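Local coordinates for uncharacterized protein (Trypanosoma cruzi, PDB 6XYB) that is of unknown function but is a kinetoplastid-specific protein, named a paraflagellar rod component, that binds magnesium ions, at residues C[52-57]-C[63-68]; C[75-80]-C[107-112]; C[86-91]-C[113-118]. One frame throughout, in Å; residues are numbered along the deposited sequence.

Interaction 1: residues C[52-57]-C[63-68]; sequences VKFLFY and WRMELS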
loop_
_atom_site.group_PDB
_atom_site.type_symbol
_atom_site.label_atom_id
_atom_site.label_comp_id
_atom_site.label_asym_id
_atom_site.label_seq_id
_atom_site.Cartn_x
_atom_site.Cartn_y
_atom_site.Cartn_z
ATOM N N VAL C 52 -3.847 -10.193 26.812
ATOM C CA VAL C 52 -5.053 -9.867 26.002
ATOM C C VAL C 52 -5.252 -10.939 24.926
ATOM O O VAL C 52 -4.287 -11.641 24.537
ATOM C CB VAL C 52 -5.007 -8.474 25.354
ATOM C CG1 VAL C 52 -5.100 -7.351 26.380
ATOM C CG2 VAL C 52 -3.785 -8.345 24.478
ATOM N N LYS C 53 -6.510 -11.094 24.526
ATOM C CA LYS C 53 -6.967 -12.211 23.672
ATOM C C LYS C 53 -7.694 -11.645 22.453
ATOM O O LYS C 53 -8.303 -10.564 22.504
ATOM C CB LYS C 53 -7.969 -13.104 24.416
ATOM C CG LYS C 53 -7.509 -13.678 25.735
ATOM C CD LYS C 53 -8.402 -14.819 26.122
ATOM C CE LYS C 53 -7.642 -16.108 26.379
ATOM N NZ LYS C 53 -7.109 -16.688 25.120
ATOM N N PHE C 54 -7.663 -12.383 21.368
ATOM C CA PHE C 54 -8.628 -12.204 20.290
ATOM C C PHE C 54 -9.966 -12.817 20.677
ATOM O O PHE C 54 -10.004 -13.976 21.151
ATOM C CB PHE C 54 -8.079 -12.889 19.032
ATOM C CG PHE C 54 -7.068 -12.084 18.265
ATOM C CD1 PHE C 54 -7.476 -11.041 17.443
ATOM C CD2 PHE C 54 -5.741 -12.394 18.312
ATOM C CE1 PHE C 54 -6.590 -10.299 16.678
ATOM C CE2 PHE C 54 -4.845 -11.666 17.556
ATOM C CZ PHE C 54 -5.254 -10.577 16.788
ATOM N N LEU C 55 -11.022 -12.046 20.442
ATOM C CA LEU C 55 -12.423 -12.482 20.541
ATOM C C LEU C 55 -13.062 -12.608 19.163
ATOM O O LEU C 55 -12.787 -11.789 18.303
ATOM C CB LEU C 55 -13.234 -11.520 21.407
ATOM C CG LEU C 55 -12.765 -11.327 22.858
ATOM C CD1 LEU C 55 -13.778 -10.494 23.647
ATOM C CD2 LEU C 55 -12.515 -12.637 23.589
ATOM N N PHE C 56 -13.901 -13.648 19.006
ATOM C CA PHE C 56 -14.606 -13.911 17.737
ATOM C C PHE C 56 -15.952 -13.212 17.712
ATOM O O PHE C 56 -16.762 -13.360 18.630
ATOM C CB PHE C 56 -14.760 -15.396 17.489
ATOM C CG PHE C 56 -15.450 -15.696 16.201
ATOM C CD1 PHE C 56 -14.733 -15.656 15.015
ATOM C CD2 PHE C 56 -16.795 -16.026 16.183
ATOM C CE1 PHE C 56 -15.352 -15.987 13.830
ATOM C CE2 PHE C 56 -17.419 -16.303 14.976
ATOM C CZ PHE C 56 -16.688 -16.302 13.812
ATOM N N TYR C 57 -16.267 -12.596 16.575
ATOM C CA TYR C 57 -17.614 -12.072 16.260
ATOM C C TYR C 57 -18.049 -12.425 14.842
ATOM O O TYR C 57 -17.272 -12.410 13.926
ATOM C CB TYR C 57 -17.606 -10.548 16.355
ATOM C CG TYR C 57 -17.274 -9.944 17.708
ATOM C CD1 TYR C 57 -15.981 -9.711 18.153
ATOM C CD2 TYR C 57 -18.318 -9.559 18.561
ATOM C CE1 TYR C 57 -15.731 -9.069 19.357
ATOM C CE2 TYR C 57 -18.097 -8.925 19.774
ATOM C CZ TYR C 57 -16.797 -8.741 20.205
ATOM O OH TYR C 57 -16.640 -8.143 21.418
ATOM N N TRP C 63 -11.967 -11.948 14.077
ATOM C CA TRP C 63 -11.309 -11.920 15.388
ATOM C C TRP C 63 -10.847 -10.498 15.678
ATOM O O TRP C 63 -10.292 -9.811 14.803
ATOM C CB TRP C 63 -10.130 -12.877 15.381
ATOM C CG TRP C 63 -10.571 -14.286 15.177
ATOM C CD1 TRP C 63 -10.680 -14.970 13.992
ATOM C CD2 TRP C 63 -10.885 -15.231 16.215
ATOM N NE1 TRP C 63 -11.006 -16.291 14.239
ATOM C CE2 TRP C 63 -11.134 -16.484 15.594
ATOM C CE3 TRP C 63 -10.841 -15.196 17.632
ATOM C CZ2 TRP C 63 -11.469 -17.633 16.336
ATOM C CZ3 TRP C 63 -11.201 -16.328 18.352
ATOM C CH2 TRP C 63 -11.475 -17.544 17.713
ATOM N N ARG C 64 -11.069 -10.058 16.909
ATOM C CA ARG C 64 -10.738 -8.705 17.360
ATOM C C ARG C 64 -9.927 -8.718 18.641
ATOM O O ARG C 64 -10.330 -9.374 19.616
ATOM C CB ARG C 64 -12.004 -7.914 17.654
ATOM C CG ARG C 64 -11.723 -6.487 18.127
ATOM C CD ARG C 64 -12.996 -5.847 18.594
ATOM N NE ARG C 64 -12.840 -4.468 18.958
ATOM C CZ ARG C 64 -12.408 -4.030 20.143
ATOM N NH1 ARG C 64 -11.997 -4.858 21.103
ATOM N NH2 ARG C 64 -12.379 -2.737 20.357
ATOM N N MET C 65 -8.835 -7.989 18.642
ATOM C CA MET C 65 -8.017 -7.779 19.860
ATOM C C MET C 65 -7.842 -6.283 20.105
ATOM O O MET C 65 -7.387 -5.573 19.199
ATOM C CB MET C 65 -6.639 -8.460 19.767
ATOM C CG MET C 65 -5.618 -8.001 20.820
ATOM S SD MET C 65 -3.910 -8.670 20.424
ATOM C CE MET C 65 -4.322 -10.234 21.101
ATOM N N GLU C 66 -8.069 -5.822 21.336
ATOM C CA GLU C 66 -7.572 -4.490 21.713
ATOM C C GLU C 66 -6.391 -4.642 22.678
ATOM O O GLU C 66 -6.561 -5.334 23.691
ATOM C CB GLU C 66 -8.667 -3.620 22.308
ATOM C CG GLU C 66 -8.170 -2.221 22.659
ATOM C CD GLU C 66 -9.267 -1.255 23.114
ATOM O OE1 GLU C 66 -10.389 -1.350 22.583
ATOM O OE2 GLU C 66 -8.989 -0.387 23.975
ATOM N N LEU C 67 -5.267 -3.971 22.414
ATOM C CA LEU C 67 -4.103 -3.931 23.375
ATOM C C LEU C 67 -4.413 -2.972 24.542
ATOM O O LEU C 67 -4.966 -1.876 24.329
ATOM C CB LEU C 67 -2.796 -3.533 22.681
ATOM C CG LEU C 67 -2.456 -4.189 21.346
ATOM C CD1 LEU C 67 -1.187 -3.596 20.781
ATOM C CD2 LEU C 67 -2.353 -5.688 21.453
ATOM N N SER C 68 -4.034 -3.344 25.765
ATOM C CA SER C 68 -4.791 -2.952 26.991
ATOM C C SER C 68 -4.719 -1.437 27.345
ATOM O O SER C 68 -4.142 -1.088 28.405
ATOM C CB SER C 68 -4.447 -3.867 28.157
ATOM O OG SER C 68 -3.126 -4.381 28.051
HETATM O O HOH W 1 -9.206 -7.970 23.235
#

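Interaction 2: residues C[75-80]-C[107-112]; sequences LHKSAV and GKDTTK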
loop_
_atom_site.group_PDB
_atom_site.type_symbol
_atom_site.label_atom_id
_atom_site.label_comp_id
_atom_site.label_asym_id
_atom_site.label_seq_id
_atom_site.Cartn_x
_atom_site.Cartn_y
_atom_site.Cartn_z
ATOM N N LEU C 75 6.657 4.038 16.090
ATOM C CA LEU C 75 7.622 2.929 16.146
ATOM C C LEU C 75 6.912 1.635 16.579
ATOM O O LEU C 75 7.188 0.564 16.025
ATOM C CB LEU C 75 8.706 3.306 17.171
ATOM C CG LEU C 75 9.753 2.225 17.400
ATOM C CD1 LEU C 75 10.485 1.886 16.098
ATOM C CD2 LEU C 75 10.760 2.667 18.455
ATOM N N HIS C 76 6.023 1.719 17.566
ATOM C CA HIS C 76 5.347 0.508 18.067
ATOM C C HIS C 76 4.360 -0.009 17.005
ATOM O O HIS C 76 4.131 -1.239 16.939
ATOM C CB HIS C 76 4.737 0.768 19.445
ATOM C CG HIS C 76 5.760 0.673 20.528
ATOM N ND1 HIS C 76 6.732 1.644 20.723
ATOM C CD2 HIS C 76 6.024 -0.316 21.416
ATOM C CE1 HIS C 76 7.521 1.292 21.744
ATOM N NE2 HIS C 76 7.115 0.088 22.187
ATOM N N LYS C 77 3.790 0.885 16.198
ATOM C CA LYS C 77 2.876 0.478 15.126
ATOM C C LYS C 77 3.703 -0.357 14.110
ATOM O O LYS C 77 3.264 -1.409 13.708
ATOM C CB LYS C 77 2.299 1.710 14.449
ATOM C CG LYS C 77 1.401 2.542 15.333
ATOM C CD LYS C 77 0.845 3.746 14.649
ATOM C CE LYS C 77 0.376 4.828 15.611
ATOM N NZ LYS C 77 -0.043 6.058 14.890
ATOM N N SER C 78 4.917 0.081 13.735
ATOM C CA SER C 78 5.793 -0.661 12.806
ATOM C C SER C 78 6.041 -2.051 13.395
ATOM O O SER C 78 6.035 -3.025 12.668
ATOM C CB SER C 78 7.090 0.113 12.609
ATOM O OG SER C 78 6.877 1.378 11.985
ATOM N N ALA C 79 6.348 -2.105 14.691
ATOM C CA ALA C 79 6.612 -3.397 15.346
ATOM C C ALA C 79 5.380 -4.324 15.291
ATOM O O ALA C 79 5.529 -5.509 15.095
ATOM C CB ALA C 79 7.028 -3.154 16.788
ATOM N N VAL C 80 4.210 -3.822 15.544
ATOM C CA VAL C 80 2.973 -4.663 15.482
ATOM C C VAL C 80 2.819 -5.198 14.062
ATOM O O VAL C 80 2.542 -6.399 13.840
ATOM C CB VAL C 80 1.739 -3.853 15.866
ATOM C CG1 VAL C 80 0.473 -4.609 15.532
ATOM C CG2 VAL C 80 1.776 -3.464 17.346
ATOM N N GLY C 107 -8.455 11.543 14.727
ATOM C CA GLY C 107 -7.010 11.464 14.984
ATOM C C GLY C 107 -6.505 10.033 14.902
ATOM O O GLY C 107 -5.458 9.738 15.468
ATOM N N LYS C 108 -7.248 9.107 14.300
ATOM C CA LYS C 108 -6.878 7.677 14.257
ATOM C C LYS C 108 -6.345 7.301 12.878
ATOM O O LYS C 108 -6.779 7.904 11.874
ATOM C CB LYS C 108 -8.064 6.766 14.591
ATOM C CG LYS C 108 -8.829 6.997 15.898
ATOM C CD LYS C 108 -9.848 5.906 16.173
ATOM C CE LYS C 108 -10.544 6.080 17.506
ATOM N NZ LYS C 108 -9.727 5.542 18.611
ATOM N N ASP C 109 -5.430 6.377 12.860
ATOM C CA ASP C 109 -4.914 5.869 11.567
ATOM C C ASP C 109 -5.248 4.404 11.427
ATOM O O ASP C 109 -5.279 3.712 12.443
ATOM C CB ASP C 109 -3.424 6.072 11.353
ATOM C CG ASP C 109 -2.589 5.491 12.471
ATOM O OD1 ASP C 109 -2.517 6.166 13.537
ATOM O OD2 ASP C 109 -1.939 4.426 12.261
ATOM N N THR C 110 -5.572 3.980 10.213
ATOM C CA THR C 110 -5.955 2.600 9.965
ATOM C C THR C 110 -5.073 2.036 8.862
ATOM O O THR C 110 -5.050 2.678 7.798
ATOM C CB THR C 110 -7.445 2.522 9.594
ATOM O OG1 THR C 110 -8.199 3.013 10.715
ATOM C CG2 THR C 110 -7.862 1.112 9.251
ATOM N N THR C 111 -4.580 0.836 9.050
ATOM C CA THR C 111 -3.739 0.156 8.105
ATOM C C THR C 111 -4.316 -1.222 7.832
ATOM O O THR C 111 -4.620 -1.950 8.772
ATOM C CB THR C 111 -2.320 0.067 8.600
ATOM O OG1 THR C 111 -1.771 1.357 8.855
ATOM C CG2 THR C 111 -1.452 -0.774 7.712
ATOM N N LYS C 112 -4.391 -1.579 6.569
ATOM C CA LYS C 112 -4.816 -2.881 6.127
ATOM C C LYS C 112 -3.638 -3.663 5.507
ATOM O O LYS C 112 -2.803 -3.108 4.824
ATOM C CB LYS C 112 -6.007 -2.747 5.200
ATOM C CG LYS C 112 -7.156 -2.151 5.987
ATOM C CD LYS C 112 -8.476 -2.303 5.419
ATOM C CE LYS C 112 -9.389 -1.265 6.017
ATOM N NZ LYS C 112 -9.918 -1.760 7.318
#

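Interaction 3: residues C[86-91]-C[113-118]; sequences EGLEGE and LFFARR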
loop_
_atom_site.group_PDB
_atom_site.type_symbol
_atom_site.label_atom_id
_atom_site.label_comp_id
_atom_site.label_asym_id
_atom_site.label_seq_id
_atom_site.Cartn_x
_atom_site.Cartn_y
_atom_site.Cartn_z
ATOM N N GLU C 86 5.320 -11.496 10.137
ATOM C CA GLU C 86 6.262 -12.596 10.432
ATOM C C GLU C 86 5.481 -13.820 10.925
ATOM O O GLU C 86 5.685 -14.955 10.457
ATOM C CB GLU C 86 7.309 -12.118 11.455
ATOM C CG GLU C 86 8.362 -11.279 10.796
ATOM C CD GLU C 86 9.603 -11.060 11.603
ATOM O OE1 GLU C 86 9.527 -11.328 12.832
ATOM O OE2 GLU C 86 10.643 -10.685 10.968
ATOM N N GLY C 87 4.535 -13.576 11.783
ATOM C CA GLY C 87 3.777 -14.692 12.349
ATOM C C GLY C 87 2.919 -15.400 11.313
ATOM O O GLY C 87 2.870 -16.635 11.244
ATOM N N LEU C 88 2.236 -14.613 10.486
ATOM C CA LEU C 88 1.421 -15.174 9.401
ATOM C C LEU C 88 2.305 -15.846 8.357
ATOM O O LEU C 88 1.824 -16.874 7.793
ATOM C CB LEU C 88 0.523 -14.090 8.845
ATOM C CG LEU C 88 -0.613 -13.667 9.757
ATOM C CD1 LEU C 88 -1.309 -12.434 9.172
ATOM C CD2 LEU C 88 -1.582 -14.807 9.917
ATOM N N GLU C 89 3.520 -15.348 8.092
ATOM C CA GLU C 89 4.367 -15.961 7.040
ATOM C C GLU C 89 4.649 -17.402 7.505
ATOM O O GLU C 89 4.513 -18.326 6.681
ATOM C CB GLU C 89 5.610 -15.119 6.743
ATOM C CG GLU C 89 6.306 -15.558 5.462
ATOM C CD GLU C 89 7.640 -14.934 5.084
ATOM O OE1 GLU C 89 8.266 -14.174 5.898
ATOM O OE2 GLU C 89 8.043 -15.197 3.929
ATOM N N GLY C 90 4.973 -17.600 8.786
ATOM C CA GLY C 90 5.290 -18.943 9.321
ATOM C C GLY C 90 4.099 -19.884 9.232
ATOM O O GLY C 90 4.320 -21.113 9.159
ATOM N N GLU C 91 2.878 -19.329 9.242
ATOM C CA GLU C 91 1.600 -20.074 9.148
ATOM C C GLU C 91 1.114 -20.223 7.699
ATOM O O GLU C 91 0.008 -20.697 7.556
ATOM C CB GLU C 91 0.562 -19.328 9.997
ATOM C CG GLU C 91 0.870 -19.466 11.475
ATOM C CD GLU C 91 0.538 -20.849 12.051
ATOM O OE1 GLU C 91 -0.665 -21.278 12.049
ATOM O OE2 GLU C 91 1.478 -21.495 12.505
ATOM N N LEU C 113 -3.594 -4.954 5.826
ATOM C CA LEU C 113 -2.561 -5.877 5.325
ATOM C C LEU C 113 -3.358 -7.019 4.678
ATOM O O LEU C 113 -4.224 -7.665 5.365
ATOM C CB LEU C 113 -1.681 -6.358 6.475
ATOM C CG LEU C 113 -0.840 -5.343 7.231
ATOM C CD1 LEU C 113 -0.349 -5.951 8.554
ATOM C CD2 LEU C 113 0.412 -4.916 6.461
ATOM N N PHE C 114 -3.023 -7.364 3.450
ATOM C CA PHE C 114 -3.753 -8.428 2.742
ATOM C C PHE C 114 -2.782 -9.578 2.420
ATOM O O PHE C 114 -1.651 -9.337 1.989
ATOM C CB PHE C 114 -4.286 -7.887 1.405
ATOM C CG PHE C 114 -5.307 -6.813 1.556
ATOM C CD1 PHE C 114 -6.594 -7.126 1.918
ATOM C CD2 PHE C 114 -4.936 -5.495 1.414
ATOM C CE1 PHE C 114 -7.559 -6.142 2.069
ATOM C CE2 PHE C 114 -5.915 -4.496 1.522
ATOM C CZ PHE C 114 -7.198 -4.825 1.886
ATOM N N PHE C 115 -3.239 -10.796 2.711
ATOM C CA PHE C 115 -2.395 -12.006 2.631
ATOM C C PHE C 115 -3.042 -13.081 1.757
ATOM O O PHE C 115 -4.290 -13.155 1.679
ATOM C CB PHE C 115 -2.212 -12.638 3.997
ATOM C CG PHE C 115 -1.510 -11.738 4.979
ATOM C CD1 PHE C 115 -2.229 -10.827 5.731
ATOM C CD2 PHE C 115 -0.125 -11.826 5.239
ATOM C CE1 PHE C 115 -1.603 -9.947 6.597
ATOM C CE2 PHE C 115 0.501 -10.963 6.153
ATOM C CZ PHE C 115 -0.257 -10.011 6.817
ATOM N N ALA C 116 -2.202 -13.849 1.071
ATOM C CA ALA C 116 -2.675 -14.998 0.265
ATOM C C ALA C 116 -1.900 -16.248 0.662
ATOM O O ALA C 116 -0.783 -16.175 1.250
ATOM C CB ALA C 116 -2.510 -14.677 -1.218
ATOM N N ARG C 117 -2.478 -17.425 0.390
ATOM C CA ARG C 117 -1.736 -18.682 0.655
ATOM C C ARG C 117 -0.628 -18.849 -0.383
ATOM O O ARG C 117 -0.768 -18.283 -1.478
ATOM C CB ARG C 117 -2.640 -19.923 0.622
ATOM C CG ARG C 117 -3.689 -20.022 1.702
ATOM C CD ARG C 117 -3.143 -20.109 3.100
ATOM N NE ARG C 117 -2.506 -21.383 3.459
ATOM C CZ ARG C 117 -1.930 -21.620 4.630
ATOM N NH1 ARG C 117 -1.949 -20.694 5.554
ATOM N NH2 ARG C 117 -1.337 -22.776 4.886
ATOM N N ARG C 118 0.438 -19.588 -0.068
ATOM C CA ARG C 118 1.736 -19.576 -0.802
ATOM C C ARG C 118 1.614 -20.216 -2.193
ATOM O O ARG C 118 2.420 -19.861 -3.101
ATOM C CB ARG C 118 2.801 -20.301 0.022
#

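Interaction 1: residues C[52-57]-C[63-68]
Phe56 has CG anti to the backbone N (chi1 -179°) and Trp63 has CG anti to its carbonyl carbon, which puts the edge of Phe56 against the indole face. The indole thereby lies beside the backbone of 54-56. Its six-membered ring takes Phe56 CB over one face, 3.8 Å from the centroid. Phe56 CD1 stands above the same indole, 3.7 Å from Trp63 CE2. The two rings form an edge-to-face pair, with the planes at 63°. The carbonyl O of Phe54 lies at the indole edge.

Met65 packs its side chain across the Phe54 ring. Its CB sits over one face of the ring, 3.7 Å from the centroid. SD is also over the ring, a Met-aromatic contact. The bend at chi3 (-80°) lays Met65 CE over the same face, 3.8 Å from Phe54 CD2. Val52 CG2 packs on this methyl at 3.9 Å.

Between these side chains the backbones form an antiparallel hydrogen-bonded pair. Leu55 N donates to Arg64 O at 2.9 Å, and Arg64 N donates to Leu55 O at 2.8 Å. Phe56 and Trp63 follow as a non-hydrogen-bonded pair. Toward Val52 and Leu67 the backbones separate. A water bridges the gap, donating to Lys53 O and accepting from Glu66 N. On the face that carries Leu55 and Arg64, the guanidinium of Arg64 reaches Glu66 in a salt bridge along its own strand.

The contact is a beta hairpin at one end of the antiparallel sheet. Strand 62-66 pairs on its other edge with strand 17-21, so 55-57 is outermost within the chain. Helix 27-36 covers the aromatic face, where Val30 touches both Phe54 and Trp63.

Interaction 2: residues C[75-80]-C[107-112]
Lys77 on helix 74-90 and Asp109 on strand 108-117 join backbones that stay well apart, the nearest CA atoms being those of Lys77 and Thr111 at 9.7 Å. The gap is crossed by these two side chains, which come from opposite directions. Both side chains leave their backbones toward the other segment.

Lys77 provides most of the reach. Its chain is extended beyond CG, which carries NZ to the carboxylate. NZ donates to Asp109 OD1 at 2.8 Å, and the pair is a salt bridge. The ammonium meets OD1 on the syn side, 27° out of the carboxylate plane. The second oxygen is less closely engaged: Asp109 OD2 is 3.6 Å from Lys77 NZ and 3.7 Å from Lys77 CD. The methylene chain therefore runs past OD2 before the ammonium arrives at OD1. Asp109 holds CG between its backbone N and carbonyl carbon (chi1 55°), which sets the carboxylate facing the lysine.

Phe13 of strand 6-13 touches both side chains, and its backbone pairs with that of Asp109. Ser100, a magnesium-binding residue, has its side chain about 6 Å from that of Asp109, but no magnesium is bound at Ser100 in this chain. Helix 74-90 also meets another subunit, where Ser78 OG bonds to Lys112 NZ of the second subunit.

Between these two segments the link is one ion pair, and little area is buried around it. Asp109 is buried, so the ammonium of Lys77 probably helps keep its carboxylate ionised.

Interaction 3: residues C[86-91]-C[113-118]
Leu88 and Phe115 make the tightly packed part of this contact. Leu88 CD1 sits over one face of the Phe115 ring, 3.6 Å from the centroid and 16° off the ring normal. It is a CH-pi contact, set slightly toward the rim, with CD1 3.5 Å from Phe115 CZ. Leu88 CB approaches the same ring more distantly, at 4.1 Å from Phe115 CE2. The two side chains cross at about a right angle, and CD1 makes the closest approach. Both residues are buried. Leu88 is further enclosed by Leu7 and Val9 of strand 6-13 and by Thr29 and Leu33 of helix 27-36.

The other half is looser and partly exposed. There Arg117 reaches back to the C-terminal end of the helix. Its chain bends at chi2 and chi3 (-63° and -72°), which turns the guanidinium toward Glu91. NH1 donates to the backbone O of Glu91 at 2.8 Å. The donor lies in the carbonyl plane, on a lone pair, while the oxygen is tilted out of the guanidinium plane.

The carboxylate of Glu91 takes no part in this bond: Glu91 OE1 is 6.6 Å from Arg117 NH1. OE1 forms a salt bridge with Arg26, just before helix 27-36, and a hydrogen bond with Thr29 in it. Arg117 also makes a cation-pi contact with Trp93.

The contact therefore combines two chemistries. An apolar pair fastens the last turn of helix 74-90 to strand 108-117. Just beyond it, a charged donor meets a carbonyl near the helix C terminus, where the helix dipole would probably strengthen the attraction.

In the fold
From the N terminus, strands 6-13 and 17-21 and helix 27-36 come first, and interaction 1 then closes a short loop by pairing 52-57 with 63-68. This hairpin ends one edge of the sheet. Helix 74-90 is the next element and opens the other two contacts. Interactions 2 and 3 both join that helix to strand 108-117, enclosing the long strand 93-103. Their segments alternate along the chain, so they cross: the start of the helix meets the start of the strand, and the end meets the end. Interaction 1 is in series with both. All three reach the same antiparallel sheet, and interactions 2 and 3 also touch the second subunit.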